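PDB 4R82: NADH-dependent FAD reductase from Streptomyces globisporus, which uses NADH to reduce FAD and supplies the resulting FADH2 by free diffusion to the halogenase and monooxygenase of C-1027 antibiotic biosynthesis. Local coordinates for residues 139-142 and 147-150. Numbering follows the deposited sequence. Where two conformers were deposited one is given.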
ATOM      1  N   ARG A 139      11.848  -9.130   9.366  1.00 19.68           N
ATOM      2  CA  ARG A 139      10.925 -10.213   9.693  0.51 18.15           C
ATOM      3  C   ARG A 139      10.296 -10.786   8.432  1.00 16.83           C
ATOM      4  O   ARG A 139      10.133 -10.083   7.433  1.00 16.84           O
ATOM      5  CB  ARG A 139       9.796  -9.717  10.603  0.51 21.09           C
ATOM      6  CG  ARG A 139      10.228  -9.188  11.956  0.51 23.61           C
ATOM      7  CD  ARG A 139      10.588 -10.302  12.920  0.51 28.35           C
ATOM      8  NE  ARG A 139      10.855  -9.765  14.252  0.51 34.64           N
ATOM      9  CZ  ARG A 139      12.003  -9.200  14.618  0.51 34.79           C
ATOM     10  NH1 ARG A 139      13.004  -9.095  13.754  0.51 33.89           N
ATOM     11  NH2 ARG A 139      12.147  -8.736  15.851  0.51 34.77           N
ATOM     12  N   LEU A 140       9.934 -12.061   8.502  1.00 16.49           N
ATOM     13  CA  LEU A 140       9.085 -12.693   7.506  1.00 16.79           C
ATOM     14  C   LEU A 140       7.804 -13.099   8.233  1.00 17.74           C
ATOM     15  O   LEU A 140       7.849 -13.817   9.248  1.00 20.27           O
ATOM     16  CB  LEU A 140       9.750 -13.943   6.917  1.00 16.98           C
ATOM     17  CG  LEU A 140      10.577 -13.781   5.646  1.00 23.44           C
ATOM     18  CD1 LEU A 140      11.765 -12.895   5.905  1.00 26.04           C
ATOM     19  CD2 LEU A 140      11.023 -15.131   5.110  1.00 22.07           C
ATOM     20  N   TYR A 141       6.663 -12.647   7.726  1.00 15.64           N
ATOM     21  CA  TYR A 141       5.377 -12.949   8.347  1.00 16.49           C
ATOM     22  C   TYR A 141       4.500 -13.694   7.351  1.00 14.57           C
ATOM     23  O   TYR A 141       4.529 -13.390   6.158  1.00 14.63           O
ATOM     24  CB  TYR A 141       4.656 -11.647   8.719  1.00 16.99           C
ATOM     25  CG  TYR A 141       5.274 -10.812   9.826  1.00 15.82           C
ATOM     26  CD1 TYR A 141       5.736 -11.393  10.998  1.00 17.42           C
ATOM     27  CD2 TYR A 141       5.357  -9.433   9.705  1.00 15.58           C
ATOM     28  CE1 TYR A 141       6.273 -10.624  12.019  1.00 21.09           C
ATOM     29  CE2 TYR A 141       5.898  -8.657  10.712  1.00 14.52           C
ATOM     30  CZ  TYR A 141       6.355  -9.252  11.864  1.00 18.23           C
ATOM     31  OH  TYR A 141       6.884  -8.477  12.879  1.00 16.67           O
ATOM     32  N   GLU A 142       3.707 -14.645   7.835  1.00 15.98           N
ATOM     33  CA  GLU A 142       2.755 -15.337   6.970  1.00 15.76           C
ATOM     34  C   GLU A 142       1.688 -14.386   6.441  1.00 19.06           C
ATOM     35  O   GLU A 142       1.081 -13.628   7.202  1.00 18.27           O
ATOM     36  CB  GLU A 142       2.084 -16.476   7.733  1.00 18.82           C
ATOM     37  CG  GLU A 142       3.025 -17.629   8.080  1.00 21.84           C
ATOM     38  CD  GLU A 142       2.353 -18.686   8.936  1.00 41.12           C
ATOM     39  OE1 GLU A 142       1.505 -18.322   9.783  1.00 46.27           O
ATOM     40  OE2 GLU A 142       2.667 -19.885   8.758  1.00 50.11           O
ATOM     41  N   THR A 147       4.102 -14.059   1.296  1.00 13.89           N
ATOM     42  CA  THR A 147       4.872 -13.803   2.505  1.00 13.12           C
ATOM     43  C   THR A 147       5.063 -12.298   2.604  1.00 15.10           C
ATOM     44  O   THR A 147       5.295 -11.619   1.596  1.00 13.39           O
ATOM     45  CB  THR A 147       6.236 -14.481   2.457  1.00 14.38           C
ATOM     46  OG1 THR A 147       6.066 -15.900   2.408  1.00 18.50           O
ATOM     47  CG2 THR A 147       7.055 -14.130   3.705  1.00 18.23           C
ATOM     48  N   ILE A 148       4.914 -11.776   3.818  1.00 13.54           N
ATOM     49  CA  ILE A 148       5.103 -10.357   4.087  1.00 11.28           C
ATOM     50  C   ILE A 148       6.539 -10.186   4.552  1.00 11.69           C
ATOM     51  O   ILE A 148       6.929 -10.767   5.562  1.00 13.39           O
ATOM     52  CB  ILE A 148       4.141  -9.899   5.191  1.00 11.98           C
ATOM     53  CG1 ILE A 148       2.690 -10.121   4.731  1.00 14.56           C
ATOM     54  CG2 ILE A 148       4.365  -8.429   5.552  1.00 12.53           C
ATOM     55  CD1 ILE A 148       1.659  -9.956   5.847  1.00 16.35           C
ATOM     56  N   PHE A 149       7.331  -9.416   3.809  1.00 12.71           N
ATOM     57  CA  PHE A 149       8.725  -9.164   4.183  1.00 11.92           C
ATOM     58  C   PHE A 149       8.814  -7.771   4.759  1.00 10.35           C
ATOM     59  O   PHE A 149       8.537  -6.789   4.061  1.00 12.92           O
ATOM     60  CB  PHE A 149       9.647  -9.263   2.955  1.00 11.44           C
ATOM     61  CG  PHE A 149       9.761 -10.651   2.388  1.00 13.58           C
ATOM     62  CD1 PHE A 149       8.857 -11.104   1.432  1.00 16.76           C
ATOM     63  CD2 PHE A 149      10.777 -11.499   2.801  1.00 15.41           C
ATOM     64  CE1 PHE A 149       8.962 -12.386   0.907  1.00 17.81           C
ATOM     65  CE2 PHE A 149      10.883 -12.787   2.287  1.00 19.81           C
ATOM     66  CZ  PHE A 149       9.978 -13.230   1.337  1.00 22.30           C
ATOM     67  N   LEU A 150       9.198  -7.688   6.026  1.00 10.90           N
ATOM     68  CA  LEU A 150       9.341  -6.411   6.711  1.00 10.72           C
ATOM     69  C   LEU A 150      10.817  -6.053   6.691  1.00 13.18           C
ATOM     70  O   LEU A 150      11.659  -6.826   7.167  1.00 15.28           O
ATOM     71  CB  LEU A 150       8.852  -6.554   8.155  1.00 14.74           C
ATOM     72  CG  LEU A 150       8.789  -5.307   9.042  1.00 18.27           C
ATOM     73  CD1 LEU A 150       7.746  -4.340   8.534  1.00 16.48           C
ATOM     74  CD2 LEU A 150       8.496  -5.691  10.492  1.00 20.24           C
TER
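Tyr141 and Ile148 form a hydrogen-bonded pair of a beta hairpin, built from strands 131-143 and 146-158 of the antiparallel sheet of the flavin reductase domain, and illustrate how one hairpin serves two different faces. Tyr141 N reaches Ile148 O at 2.9 Å and the return bond matches it; Arg139 and Leu150 repeat the reciprocal pair of hydrogen bonds two residues along, with Arg139 N to Leu150 O longer at 3.2 Å.

Arg139, Tyr141, Ile148 and Leu150 share one face of the sheet. With CG beside the backbone N and anti to the carbonyl carbon (chi1 -68°), the Tyr141 ring swings back along its own strand toward Arg139, whose CB sits over the rim of one ring face. Ile148 CG2 lies near the ring plane, off its edge, while Leu150 CD2 comes in obliquely, 3.9 Å from Tyr141 CE2. The phenol reaches beyond the hairpin: its OH hydrogen-bonds Glu142 O of the second subunit and its ring stacks on Tyr141 of that subunit, placing this face in the dimer interface. Across the same interface, Glu142 OE1 forms a salt bridge with Arg139 NH1 of the second subunit.

On the other face Leu140 and Phe149 lie side by side and point the same way; Thr77 of helix 71-78 touches both, and Leu76 and the FAD-binding Val66 touch Phe149. Leu140 reaches the Phe149 ring obliquely, CG 3.5 Å from Phe149 CE2 and CD1 equally close to Phe149 CD2, while Thr147 CG2 rests 3.8 Å above the ring plane, toward its rim.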